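Local coordinates for protein N-acetylmuramoyl-L-alanine amidase (Peptoclostridium difficile, PDB 4RN7) that probably hydrolyses, as a zinc-dependent amidase, the amide bond between N-acetylmuramic acid and L-alanine in cell-wall peptidoglycan, this chain being its catalytic amidase domain, at residues E96-N101 against G128-N133; D76-I81 against R138-P143; I61-R66 against F134-E139; L83-N88 against F151-S156. All blocks are in the same frame, centred on the assembly; numbering follows the deposited sequence.

Contact 1 of 4, residues E96-N101 against G128-N133; sequences ETWYRN and GIVENN
Four backbone hydrogen bonds join 96-101 to 128-133 as parallel strands: Thr97 N to Gly128 O, Val130 N to Thr97 O at 2.9 Å, Tyr99 N to Val130 O, and Asn132 N to Tyr99 O, also 2.9 Å. Thr97 and Tyr99 thus each give an N-H and a C=O to the same neighbouring strand, while Trp98 turns its own backbone to Leu146 of strand 144-151. On the Trp98 face, NE1 of the indole donates straight (179°) to Glu96 OE2 at 2.8 Å, in the ring plane, and the other oxygen of Glu96 pairs with Arg127. This bond helps fix the rotation of the indole. The Asn132 amide then lies flat over the benzene half of the ring, planes 7° apart, with CG 3.4 Å from Trp98 CE3; its OD1 accepts from Phe134 N, which helps hold the amide in place. Val130 CB fills in beside Trp98 CD1 at 3.8 Å. On the other face, the Tyr99 ring stands with CG between backbone N and carbonyl carbon (chi1 60°), which carries it over toward 128-133. There CE1 meets Ile129 CD1 at 3.7 Å, and CG of Glu131 comes to 3.5 Å from the hydroxyl OH of Tyr99. One water links that hydroxyl to Glu131 OE2, an oxygen that also accepts from Lys102 N. Strands 95-99 and 126-131, joined through helix 107-122, form a beta-alpha-beta crossover at the sheet edge of this zinc amidase domain; the Trp98 side chain lies about 7 Å from the zinc ion.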
loop_
_atom_site.group_PDB
_atom_site.type_symbol
_atom_site.label_atom_id
_atom_site.label_comp_id
_atom_site.label_asym_id
_atom_site.label_seq_id
_atom_site.Cartn_x
_atom_site.Cartn_y
_atom_site.Cartn_z
ATOM N N GLU A 96 -3.813 -7.823 4.383
ATOM C CA GLU A 96 -3.742 -7.261 5.728
ATOM C C GLU A 96 -3.107 -5.891 5.612
ATOM O O GLU A 96 -2.393 -5.615 4.647
ATOM C CB GLU A 96 -2.901 -8.141 6.662
ATOM C CG GLU A 96 -1.493 -8.433 6.158
ATOM C CD GLU A 96 -0.769 -9.435 7.035
ATOM O OE1 GLU A 96 -1.363 -10.488 7.341
ATOM O OE2 GLU A 96 0.388 -9.176 7.427
ATOM N N THR A 97 -3.362 -5.030 6.588
ATOM C CA THR A 97 -2.801 -3.679 6.544
ATOM C C THR A 97 -2.016 -3.411 7.820
ATOM O O THR A 97 -2.518 -3.646 8.920
ATOM C CB THR A 97 -3.925 -2.655 6.407
ATOM O OG1 THR A 97 -4.616 -2.877 5.173
ATOM C CG2 THR A 97 -3.358 -1.231 6.415
ATOM N N TRP A 98 -0.778 -2.944 7.674
ATOM C CA TRP A 98 0.101 -2.684 8.807
ATOM C C TRP A 98 0.085 -1.212 9.200
ATOM O O TRP A 98 -0.140 -0.340 8.356
ATOM C CB TRP A 98 1.546 -3.018 8.444
ATOM C CG TRP A 98 1.819 -4.442 8.061
ATOM C CD1 TRP A 98 0.943 -5.490 8.068
ATOM C CD2 TRP A 98 3.077 -4.965 7.617
ATOM N NE1 TRP A 98 1.589 -6.641 7.652
ATOM C CE2 TRP A 98 2.896 -6.337 7.363
ATOM C CE3 TRP A 98 4.341 -4.397 7.400
ATOM C CZ2 TRP A 98 3.941 -7.157 6.911
ATOM C CZ3 TRP A 98 5.374 -5.214 6.949
ATOM C CH2 TRP A 98 5.167 -6.574 6.714
ATOM N N TYR A 99 0.345 -0.952 10.479
ATOM C CA TYR A 99 0.593 0.396 10.981
ATOM C C TYR A 99 1.689 0.315 12.048
ATOM O O TYR A 99 1.941 -0.763 12.588
ATOM C CB TYR A 99 -0.686 1.017 11.551
ATOM C CG TYR A 99 -1.289 0.255 12.707
ATOM C CD1 TYR A 99 -2.100 -0.845 12.490
ATOM C CD2 TYR A 99 -1.059 0.652 14.019
ATOM C CE1 TYR A 99 -2.660 -1.544 13.549
ATOM C CE2 TYR A 99 -1.618 -0.039 15.081
ATOM C CZ TYR A 99 -2.412 -1.135 14.838
ATOM O OH TYR A 99 -2.967 -1.819 15.898
ATOM N N ARG A 100 2.343 1.439 12.348
ATOM C CA ARG A 100 3.487 1.429 13.270
ATOM C C ARG A 100 3.095 1.011 14.681
ATOM O O ARG A 100 1.966 1.247 15.108
ATOM C CB ARG A 100 4.204 2.791 13.303
ATOM C CG ARG A 100 3.604 3.812 14.264
ATOM C CD ARG A 100 4.409 5.116 14.315
ATOM N NE ARG A 100 4.535 5.709 12.986
ATOM C CZ ARG A 100 3.648 6.550 12.456
ATOM N NH1 ARG A 100 3.825 7.025 11.230
ATOM N NH2 ARG A 100 2.573 6.915 13.151
ATOM N N ASN A 101 4.034 0.384 15.392
ATOM C CA ASN A 101 3.805 -0.058 16.763
ATOM C C ASN A 101 3.169 1.011 17.651
ATOM O O ASN A 101 3.659 2.140 17.711
ATOM C CB ASN A 101 5.122 -0.504 17.405
ATOM C CG ASN A 101 5.633 -1.827 16.860
ATOM O OD1 ASN A 101 4.930 -2.537 16.139
ATOM N ND2 ASN A 101 6.865 -2.169 17.218
ATOM N N GLY A 128 -7.131 -8.689 8.545
ATOM C CA GLY A 128 -7.177 -7.680 9.594
ATOM C C GLY A 128 -6.034 -6.689 9.523
ATOM O O GLY A 128 -5.366 -6.573 8.494
ATOM N N ILE A 129 -5.815 -5.975 10.625
ATOM C CA ILE A 129 -4.739 -4.995 10.706
ATOM C C ILE A 129 -3.686 -5.474 11.705
ATOM O O ILE A 129 -4.000 -6.227 12.638
ATOM C CB ILE A 129 -5.268 -3.603 11.094
ATOM C CG1 ILE A 129 -5.874 -3.615 12.503
ATOM C CG2 ILE A 129 -6.299 -3.134 10.073
ATOM C CD1 ILE A 129 -6.277 -2.231 13.011
ATOM N N VAL A 130 -2.439 -5.047 11.499
ATOM C CA VAL A 130 -1.299 -5.574 12.248
ATOM C C VAL A 130 -0.339 -4.443 12.617
ATOM O O VAL A 130 -0.043 -3.592 11.784
ATOM C CB VAL A 130 -0.489 -6.574 11.382
ATOM C CG1 VAL A 130 0.601 -7.233 12.201
ATOM C CG2 VAL A 130 -1.394 -7.624 10.770
ATOM N N GLU A 131 0.151 -4.434 13.853
ATOM C CA GLU A 131 1.268 -3.557 14.186
ATOM C C GLU A 131 2.552 -4.110 13.580
ATOM O O GLU A 131 2.820 -5.318 13.650
ATOM C CB GLU A 131 1.435 -3.442 15.703
ATOM C CG GLU A 131 0.397 -2.561 16.377
ATOM C CD GLU A 131 0.476 -2.620 17.889
ATOM O OE1 GLU A 131 0.851 -3.687 18.427
ATOM O OE2 GLU A 131 0.157 -1.603 18.540
ATOM N N ASN A 132 3.363 -3.230 13.008
ATOM C CA ASN A 132 4.633 -3.649 12.439
ATOM C C ASN A 132 5.639 -2.511 12.492
ATOM O O ASN A 132 5.310 -1.372 12.163
ATOM C CB ASN A 132 4.453 -4.108 10.994
ATOM C CG ASN A 132 5.678 -4.828 10.456
ATOM O OD1 ASN A 132 6.701 -4.208 10.161
ATOM N ND2 ASN A 132 5.576 -6.148 10.321
ATOM N N ASN A 133 6.867 -2.829 12.886
ATOM C CA ASN A 133 7.898 -1.809 13.068
ATOM C C ASN A 133 8.667 -1.429 11.794
ATOM O O ASN A 133 9.736 -0.816 11.878
ATOM C CB ASN A 133 8.883 -2.264 14.146
ATOM C CG ASN A 133 9.417 -1.112 14.978
ATOM O OD1 ASN A 133 8.702 -0.150 15.261
ATOM N ND2 ASN A 133 10.681 -1.207 15.377
HETATM O O HOH W 1 -2.521 -1.011 18.265
#

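Contact 2 of 4, residues D76-I81 against R138-P143; sequences DVLVSI and RESNMP
Leu78 N donates to Pro143 O at 2.9 Å with an N-H...O angle of 156°; it is the one hydrogen bond between 76-81 and 138-143. The same oxygen takes a CA-H...O contact from Val77 CA at 3.4 Å. With this pairing the chain leaving helix 135-139 meets the start of strand 77-84 and goes on as strand 144-151, its parallel neighbour in the central sheet of the amidase fold. Carbon atoms gather round the Asp76 carbonyl: Asp76 O has Pro143 CD at 3.5 Å and both CB and CG of Met142, a selenomethionine, at 3.7 Å. The Asp76 carboxylate turns to strand 4-10, the neighbour on the other side of 77-84, where OD2 accepts from Thr5 N. Apolar packing is carried by Leu78. Selenium SE of Met142 lies 4.0 Å from Leu78 CB, brought there by a side chain that folds back on itself, bent at chi2 (-69°) and again at chi3. Further out, the methyl CD1 of Leu78 meets Ser140 CB at 3.9 Å; the serine hydroxyl turns back to the carbonyls of Val136 and Leu137. Helix 63-72 closes over this side, with Ala70 against Leu78 and Asn71 against Met142.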
loop_
_atom_site.group_PDB
_atom_site.type_symbol
_atom_site.label_atom_id
_atom_site.label_comp_id
_atom_site.label_asym_id
_atom_site.label_seq_id
_atom_site.Cartn_x
_atom_site.Cartn_y
_atom_site.Cartn_z
ATOM N N ASP A 76 -0.265 14.189 4.391
ATOM C CA ASP A 76 -1.234 13.951 5.463
ATOM C C ASP A 76 -1.385 12.465 5.783
ATOM O O ASP A 76 -1.657 12.084 6.932
ATOM C CB ASP A 76 -2.591 14.548 5.102
ATOM C CG ASP A 76 -2.536 16.052 4.952
ATOM O OD1 ASP A 76 -2.566 16.754 5.983
ATOM O OD2 ASP A 76 -2.454 16.531 3.804
ATOM N N VAL A 77 -1.226 11.637 4.751
ATOM C CA VAL A 77 -1.375 10.187 4.831
ATOM C C VAL A 77 -0.247 9.539 4.019
ATOM O O VAL A 77 0.096 10.056 2.948
ATOM C CB VAL A 77 -2.748 9.770 4.228
ATOM C CG1 VAL A 77 -2.752 8.319 3.776
ATOM C CG2 VAL A 77 -3.871 10.036 5.219
ATOM N N LEU A 78 0.309 8.422 4.498
ATOM C CA LEU A 78 1.252 7.632 3.707
ATOM C C LEU A 78 0.640 6.254 3.474
ATOM O O LEU A 78 0.169 5.613 4.422
ATOM C CB LEU A 78 2.602 7.490 4.432
ATOM C CG LEU A 78 3.721 6.670 3.764
ATOM C CD1 LEU A 78 5.045 7.131 4.295
ATOM C CD2 LEU A 78 3.580 5.171 4.039
ATOM N N VAL A 79 0.635 5.799 2.223
ATOM C CA VAL A 79 0.188 4.431 1.925
ATOM C C VAL A 79 1.299 3.725 1.166
ATOM O O VAL A 79 1.678 4.146 0.051
ATOM C CB VAL A 79 -1.117 4.399 1.102
ATOM C CG1 VAL A 79 -1.568 2.942 0.858
ATOM C CG2 VAL A 79 -2.221 5.167 1.823
ATOM N N SER A 80 1.844 2.681 1.781
ATOM C CA SER A 80 2.871 1.871 1.139
ATOM C C SER A 80 2.184 0.646 0.555
ATOM O O SER A 80 1.292 0.068 1.190
ATOM C CB SER A 80 3.934 1.444 2.149
ATOM O OG SER A 80 5.006 0.759 1.518
ATOM N N ILE A 81 2.596 0.262 -0.647
ATOM C CA ILE A 81 1.954 -0.851 -1.354
ATOM C C ILE A 81 2.952 -1.994 -1.506
ATOM O O ILE A 81 3.989 -1.823 -2.149
ATOM C CB ILE A 81 1.500 -0.398 -2.753
ATOM C CG1 ILE A 81 0.428 0.699 -2.631
ATOM C CG2 ILE A 81 0.970 -1.585 -3.553
ATOM C CD1 ILE A 81 -0.862 0.225 -1.937
ATOM N N ARG A 138 7.639 3.421 10.783
ATOM C CA ARG A 138 8.208 3.864 12.048
ATOM C C ARG A 138 8.751 5.288 12.000
ATOM O O ARG A 138 8.558 6.062 12.948
ATOM C CB ARG A 138 9.308 2.895 12.484
ATOM C CG ARG A 138 9.862 3.187 13.862
ATOM C CD ARG A 138 11.045 2.296 14.187
ATOM N NE ARG A 138 12.207 2.625 13.366
ATOM C CZ ARG A 138 12.829 1.757 12.574
ATOM N NH1 ARG A 138 12.402 0.504 12.496
ATOM N NH2 ARG A 138 13.880 2.138 11.861
ATOM N N GLU A 139 9.418 5.633 10.901
ATOM C CA GLU A 139 10.127 6.905 10.816
ATOM C C GLU A 139 9.382 7.990 10.040
ATOM O O GLU A 139 9.880 9.110 9.922
ATOM C CB GLU A 139 11.531 6.703 10.233
ATOM C CG GLU A 139 12.392 5.700 11.004
ATOM C CD GLU A 139 12.742 6.162 12.403
ATOM O OE1 GLU A 139 12.616 7.369 12.689
ATOM O OE2 GLU A 139 13.146 5.314 13.225
ATOM N N SER A 140 8.192 7.672 9.527
ATOM C CA SER A 140 7.349 8.709 8.920
ATOM C C SER A 140 6.561 9.489 9.985
ATOM O O SER A 140 6.235 8.950 11.052
ATOM C CB SER A 140 6.419 8.111 7.860
ATOM O OG SER A 140 5.787 6.944 8.348
ATOM N N ASN A 141 6.272 10.758 9.699
ATOM C CA ASN A 141 5.700 11.671 10.685
ATOM C C ASN A 141 4.185 11.845 10.648
ATOM O O ASN A 141 3.627 12.609 11.441
ATOM C CB ASN A 141 6.351 13.059 10.550
ATOM C CG ASN A 141 7.813 13.052 10.907
ATOM O OD1 ASN A 141 8.252 12.258 11.735
ATOM N ND2 ASN A 141 8.581 13.945 10.288
HETATM N N MSE A 142 3.519 11.157 9.731
HETATM C CA MSE A 142 2.086 11.320 9.582
HETATM C C MSE A 142 1.446 9.949 9.666
HETATM O O MSE A 142 2.169 8.943 9.651
HETATM C CB MSE A 142 1.768 12.006 8.247
HETATM C CG MSE A 142 1.951 11.160 6.998
HETATM SE SE MSE A 142 3.775 10.671 6.475
HETATM C CE MSE A 142 4.565 12.447 6.371
ATOM N N PRO A 143 0.102 9.896 9.775
ATOM C CA PRO A 143 -0.558 8.587 9.700
ATOM C C PRO A 143 -0.103 7.788 8.478
ATOM O O PRO A 143 -0.134 8.295 7.351
ATOM C CB PRO A 143 -2.039 8.952 9.600
ATOM C CG PRO A 143 -2.148 10.209 10.414
ATOM C CD PRO A 143 -0.851 10.967 10.125
#

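Contact 3 of 4, residues I61-R66 against F134-E139; sequences ISLKDR and FEVLRE
Ile61 O is gripped side-on by Arg66, five residues on in the first turn of helix 63-72, and Leu63 between them carries the packing against 134-139. Both arginine donors reach the one oxygen: NE at 2.9 Å, from above the carbonyl plane, and NH2 at 3.1 Å, in that plane and on a lone pair. Ile61 O sits in the guanidinium plane, at the edge formed by NE and NH2, which helps fix the rotation of the group; NH1 and NH2 also bond to Asp9, Pro10 O and the backbone O of the zinc ligand His12. Ser62 caps helix 63-72, its OG accepting from Asp65 N. Across the contact both methyls of Leu63 reach the Phe134 ring: CD2 touches CZ of Phe134 at 3.5 Å and also CG2 of Val136 at 3.8 Å, while CD1 comes to 3.9 Å from Phe134 CE1. The Phe134 side chain runs at about a right angle to the leucine; its CG is anti to the backbone N (chi1 -173°), which sends the ring out to Leu63 and to His82, another zinc ligand, whose ring it meets at a steep angle. Val136 CG2 also rests 3.9 Å from Arg66 CB, covering the aliphatic root of the arginine. The extended Glu135 lays its carboxylate along the start of helix 63-72, with OE1 3.7 Å from Leu63 CB. The two segments therefore meet by van der Waals packing without a mutual hydrogen bond; a carboxylate so near a helix N terminus probably gains some favourable electrostatics, while Leu63 and Phe134 join the packing beside the metal site.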
loop_
_atom_site.group_PDB
_atom_site.type_symbol
_atom_site.label_atom_id
_atom_site.label_comp_id
_atom_site.label_asym_id
_atom_site.label_seq_id
_atom_site.Cartn_x
_atom_site.Cartn_y
_atom_site.Cartn_z
ATOM N N ILE A 61 14.989 2.634 -3.993
ATOM C CA ILE A 61 14.946 3.630 -2.925
ATOM C C ILE A 61 15.068 2.969 -1.549
ATOM O O ILE A 61 14.298 2.057 -1.230
ATOM C CB ILE A 61 13.650 4.445 -2.964
ATOM C CG1 ILE A 61 13.431 5.047 -4.354
ATOM C CG2 ILE A 61 13.665 5.533 -1.896
ATOM C CD1 ILE A 61 12.180 5.859 -4.440
ATOM N N SER A 62 16.033 3.417 -0.742
ATOM C CA SER A 62 16.216 2.836 0.593
ATOM C C SER A 62 15.025 3.129 1.511
ATOM O O SER A 62 14.251 4.051 1.248
ATOM C CB SER A 62 17.496 3.348 1.239
ATOM O OG SER A 62 17.359 4.694 1.664
ATOM N N LEU A 63 14.863 2.350 2.582
ATOM C CA LEU A 63 13.749 2.586 3.505
ATOM C C LEU A 63 13.872 3.960 4.163
ATOM O O LEU A 63 12.878 4.683 4.282
ATOM C CB LEU A 63 13.685 1.499 4.585
ATOM C CG LEU A 63 13.513 0.087 4.042
ATOM C CD1 LEU A 63 13.423 -0.925 5.181
ATOM C CD2 LEU A 63 12.280 0.032 3.169
ATOM N N LYS A 64 15.089 4.305 4.579
ATOM C CA LYS A 64 15.359 5.599 5.190
ATOM C C LYS A 64 14.923 6.710 4.241
ATOM O O LYS A 64 14.236 7.654 4.646
ATOM C CB LYS A 64 16.842 5.734 5.526
ATOM C CG LYS A 64 17.222 7.088 6.121
ATOM C CD LYS A 64 18.677 7.115 6.538
ATOM C CE LYS A 64 19.029 8.435 7.204
ATOM N NZ LYS A 64 20.473 8.518 7.522
ATOM N N ASP A 65 15.297 6.583 2.971
ATOM C CA ASP A 65 14.959 7.607 1.985
ATOM C C ASP A 65 13.448 7.753 1.777
ATOM O O ASP A 65 12.963 8.865 1.584
ATOM C CB ASP A 65 15.676 7.354 0.653
ATOM C CG ASP A 65 17.120 7.834 0.662
ATOM O OD1 ASP A 65 17.593 8.342 1.710
ATOM O OD2 ASP A 65 17.809 7.712 -0.384
ATOM N N ARG A 66 12.699 6.647 1.806
ATOM C CA ARG A 66 11.248 6.738 1.630
ATOM C C ARG A 66 10.603 7.555 2.740
ATOM O O ARG A 66 9.731 8.389 2.480
ATOM C CB ARG A 66 10.612 5.347 1.549
ATOM C CG ARG A 66 11.064 4.584 0.319
ATOM C CD ARG A 66 10.774 3.093 0.399
ATOM N NE ARG A 66 11.477 2.373 -0.665
ATOM C CZ ARG A 66 10.893 1.859 -1.748
ATOM N NH1 ARG A 66 9.579 1.966 -1.925
ATOM N NH2 ARG A 66 11.634 1.229 -2.658
ATOM N N PHE A 134 8.123 -1.789 10.631
ATOM C CA PHE A 134 8.724 -1.464 9.331
ATOM C C PHE A 134 9.190 -0.006 9.280
ATOM O O PHE A 134 8.425 0.908 9.601
ATOM C CB PHE A 134 7.702 -1.733 8.223
ATOM C CG PHE A 134 8.248 -1.592 6.823
ATOM C CD1 PHE A 134 9.264 -2.433 6.367
ATOM C CD2 PHE A 134 7.717 -0.649 5.950
ATOM C CE1 PHE A 134 9.752 -2.319 5.069
ATOM C CE2 PHE A 134 8.199 -0.529 4.642
ATOM C CZ PHE A 134 9.218 -1.363 4.207
ATOM N N GLU A 135 10.447 0.202 8.891
ATOM C CA GLU A 135 11.085 1.515 9.018
ATOM C C GLU A 135 10.293 2.657 8.368
ATOM O O GLU A 135 10.203 3.753 8.941
ATOM C CB GLU A 135 12.525 1.478 8.486
ATOM C CG GLU A 135 13.272 2.805 8.648
ATOM C CD GLU A 135 14.749 2.711 8.324
ATOM O OE1 GLU A 135 15.223 1.623 7.939
ATOM O OE2 GLU A 135 15.440 3.739 8.465
ATOM N N VAL A 136 9.701 2.398 7.202
ATOM C CA VAL A 136 8.936 3.442 6.515
ATOM C C VAL A 136 7.750 3.919 7.358
ATOM O O VAL A 136 7.425 5.113 7.372
ATOM C CB VAL A 136 8.485 3.014 5.107
ATOM C CG1 VAL A 136 7.719 4.131 4.424
ATOM C CG2 VAL A 136 9.693 2.640 4.261
ATOM N N LEU A 137 7.126 2.994 8.085
ATOM C CA LEU A 137 6.038 3.350 8.981
ATOM C C LEU A 137 6.588 4.020 10.230
ATOM O O LEU A 137 6.065 5.041 10.690
ATOM C CB LEU A 137 5.259 2.096 9.394
ATOM C CG LEU A 137 4.660 1.263 8.258
ATOM C CD1 LEU A 137 3.868 0.079 8.813
ATOM C CD2 LEU A 137 3.780 2.118 7.366
ATOM N N ARG A 138 7.639 3.421 10.783
ATOM C CA ARG A 138 8.208 3.864 12.048
ATOM C C ARG A 138 8.751 5.288 12.000
ATOM O O ARG A 138 8.558 6.062 12.948
ATOM C CB ARG A 138 9.308 2.895 12.484
ATOM C CG ARG A 138 9.862 3.187 13.862
ATOM C CD ARG A 138 11.045 2.296 14.187
ATOM N NE ARG A 138 12.207 2.625 13.366
ATOM C CZ ARG A 138 12.829 1.757 12.574
ATOM N NH1 ARG A 138 12.402 0.504 12.496
ATOM N NH2 ARG A 138 13.880 2.138 11.861
ATOM N N GLU A 139 9.418 5.633 10.901
ATOM C CA GLU A 139 10.127 6.905 10.816
ATOM C C GLU A 139 9.382 7.990 10.040
ATOM O O GLU A 139 9.880 9.110 9.922
ATOM C CB GLU A 139 11.531 6.703 10.233
ATOM C CG GLU A 139 12.392 5.700 11.004
ATOM C CD GLU A 139 12.742 6.162 12.403
ATOM O OE1 GLU A 139 12.616 7.369 12.689
ATOM O OE2 GLU A 139 13.146 5.314 13.225
#

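Contact 4 of 4, residues L83-N88 against F151-S156; sequences LNAEKN and FLTTPS
Two hydrogen bonds cross between 83-88 and 151-156. Leu152 N donates to Asn84 O at 3.1 Å, the last parallel pairing of strands 77-84 and 144-151, and Glu86 N donates nearly straight (173°) to Thr153 OG1 at 3.0 Å. A chi1 of 51° turns OG1 of Thr153 toward Glu86, in the loop just past the strand. A water extends this grip: it is hydrogen-bonded to Thr153 OG1 and donates to Glu86 OE1 and to Thr154 OG1. Glu86 OE1 also accepts from the amides of Thr91 and Ala92, and Thr154 OG1 bonds to Ala92 O, so the loop after residue 88 is drawn into the same polar cluster. Stacking is the work of Phe151. Asn84 CB stands over the centre of its ring, a CH-pi contact of 3.6 Å to the centroid, and the amide continues flat above the rim, planes 9° apart, with ND2 3.5 Å from Phe151 CZ. Asn84 OD1 bonds to Ala85 N, which steadies the amide there. Glu86 N lies at the ring edge, near its plane, and Glu86 CG reaches CE2 of Phe151 at 4.0 Å. Apolar contacts are few: Leu83 CD1 against Leu152 CB at 4.0 Å, and the Ala85 methyl against Thr153 CG2 at 3.8 Å. Here the two neighbouring central strands part at their C-terminal ends, one beyond the zinc ligand His82, the other through a type I turn, Phe151 to Thr154, into helix 155-161; Leu83 N donates to Glu28, a second zinc ligand.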
loop_
_atom_site.group_PDB
_atom_site.type_symbol
_atom_site.label_atom_id
_atom_site.label_comp_id
_atom_site.label_asym_id
_atom_site.label_seq_id
_atom_site.Cartn_x
_atom_site.Cartn_y
_atom_site.Cartn_z
ATOM N N LEU A 83 3.365 -6.680 -1.531
ATOM C CA LEU A 83 2.672 -7.973 -1.622
ATOM C C LEU A 83 3.259 -8.862 -0.543
ATOM O O LEU A 83 4.445 -8.772 -0.210
ATOM C CB LEU A 83 2.863 -8.635 -2.985
ATOM C CG LEU A 83 2.458 -7.809 -4.211
ATOM C CD1 LEU A 83 2.794 -8.558 -5.503
ATOM C CD2 LEU A 83 0.971 -7.489 -4.146
ATOM N N ASN A 84 2.434 -9.730 0.011
ATOM C CA ASN A 84 2.893 -10.564 1.086
ATOM C C ASN A 84 3.648 -11.781 0.553
ATOM O O ASN A 84 3.585 -12.111 -0.646
ATOM C CB ASN A 84 1.695 -10.997 1.942
ATOM C CG ASN A 84 2.009 -10.989 3.426
ATOM O OD1 ASN A 84 3.125 -11.311 3.831
ATOM N ND2 ASN A 84 1.027 -10.622 4.245
ATOM N N ALA A 85 4.363 -12.451 1.447
ATOM C CA ALA A 85 5.074 -13.666 1.085
ATOM C C ALA A 85 5.156 -14.581 2.292
ATOM O O ALA A 85 5.378 -14.115 3.413
ATOM C CB ALA A 85 6.478 -13.337 0.592
ATOM N N GLU A 86 4.962 -15.874 2.057
ATOM C CA GLU A 86 5.273 -16.901 3.044
ATOM C C GLU A 86 6.709 -17.357 2.821
ATOM O O GLU A 86 7.071 -17.711 1.699
ATOM C CB GLU A 86 4.366 -18.107 2.838
ATOM C CG GLU A 86 3.067 -18.105 3.603
ATOM C CD GLU A 86 2.295 -19.393 3.381
ATOM O OE1 GLU A 86 1.796 -19.599 2.254
ATOM O OE2 GLU A 86 2.199 -20.214 4.316
ATOM N N LYS A 87 7.528 -17.367 3.872
ATOM C CA LYS A 87 8.914 -17.810 3.725
ATOM C C LYS A 87 9.009 -19.301 3.389
ATOM O O LYS A 87 9.824 -19.704 2.553
ATOM C CB LYS A 87 9.756 -17.452 4.958
ATOM C CG LYS A 87 9.096 -17.725 6.298
ATOM N N ASN A 88 8.172 -20.111 4.037
ATOM C CA ASN A 88 8.112 -21.546 3.775
ATOM C C ASN A 88 6.694 -22.018 3.499
ATOM O O ASN A 88 6.125 -22.758 4.298
ATOM C CB ASN A 88 8.660 -22.334 4.966
ATOM C CG ASN A 88 10.166 -22.371 4.998
ATOM O OD1 ASN A 88 10.820 -22.437 3.958
ATOM N ND2 ASN A 88 10.732 -22.337 6.198
ATOM N N PHE A 151 -0.833 -12.627 -1.338
ATOM C CA PHE A 151 0.401 -13.407 -1.264
ATOM C C PHE A 151 0.935 -13.766 -2.640
ATOM O O PHE A 151 0.388 -14.622 -3.314
ATOM C CB PHE A 151 0.167 -14.685 -0.449
ATOM C CG PHE A 151 0.192 -14.455 1.036
ATOM C CD1 PHE A 151 -0.877 -13.846 1.673
ATOM C CD2 PHE A 151 1.304 -14.806 1.786
ATOM C CE1 PHE A 151 -0.846 -13.607 3.050
ATOM C CE2 PHE A 151 1.347 -14.562 3.153
ATOM C CZ PHE A 151 0.269 -13.962 3.783
ATOM N N LEU A 152 2.019 -13.122 -3.066
ATOM C CA LEU A 152 2.567 -13.436 -4.381
ATOM C C LEU A 152 3.109 -14.856 -4.425
ATOM O O LEU A 152 3.224 -15.453 -5.494
ATOM C CB LEU A 152 3.663 -12.436 -4.770
ATOM C CG LEU A 152 4.283 -12.666 -6.151
ATOM C CD1 LEU A 152 3.233 -12.532 -7.236
ATOM C CD2 LEU A 152 5.409 -11.663 -6.374
ATOM N N THR A 153 3.423 -15.411 -3.256
ATOM C CA THR A 153 3.915 -16.787 -3.154
ATOM C C THR A 153 2.839 -17.887 -3.313
ATOM O O THR A 153 3.161 -19.076 -3.389
ATOM C CB THR A 153 4.710 -16.997 -1.837
ATOM O OG1 THR A 153 3.937 -16.532 -0.713
ATOM C CG2 THR A 153 6.033 -16.231 -1.895
ATOM N N THR A 154 1.572 -17.480 -3.364
ATOM C CA THR A 154 0.455 -18.415 -3.532
ATOM C C THR A 154 -0.082 -18.256 -4.952
ATOM O O THR A 154 -0.567 -17.178 -5.314
ATOM C CB THR A 154 -0.659 -18.122 -2.519
ATOM O OG1 THR A 154 -0.156 -18.308 -1.193
ATOM C CG2 THR A 154 -1.834 -19.074 -2.726
ATOM N N PRO A 155 0.038 -19.312 -5.768
ATOM C CA PRO A 155 -0.343 -19.244 -7.185
ATOM C C PRO A 155 -1.733 -18.662 -7.450
ATOM O O PRO A 155 -1.846 -17.842 -8.350
ATOM C CB PRO A 155 -0.270 -20.701 -7.633
ATOM C CG PRO A 155 0.830 -21.279 -6.790
ATOM C CD PRO A 155 0.637 -20.618 -5.430
ATOM N N SER A 156 -2.768 -19.067 -6.710
ATOM C CA SER A 156 -4.073 -18.416 -6.882
ATOM C C SER A 156 -4.035 -16.888 -6.686
ATOM O O SER A 156 -4.663 -16.141 -7.452
ATOM C CB SER A 156 -5.133 -19.052 -5.968
ATOM O OG SER A 156 -4.908 -18.702 -4.609
HETATM O O HOH W 2 2.147 -18.119 -0.081
#

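Along the chain, 61-66 opens the loop that contact 3 closes at 134-139, and contact 2, from 76-81, closes on 138-143, overlapping contact 3 at Arg138 and Glu139. Residues 83-88 continue from the end of that strand into a loop, and contact 4 closes last, at 151-156, so it crosses both contact 2 and contact 3. Contact 1, the shortest loop, is nested inside all three. Contacts 2 and 4 lie at the two ends of strand 77-84, centres about 24 Å apart; contact 3 ties helix 63-72 to helix 135-139, and contact 1 ties edge strand 126-131 to its neighbour 95-99. Arg100 NE to Leu137 O, 2.8 Å, bridges contacts 1 and 3.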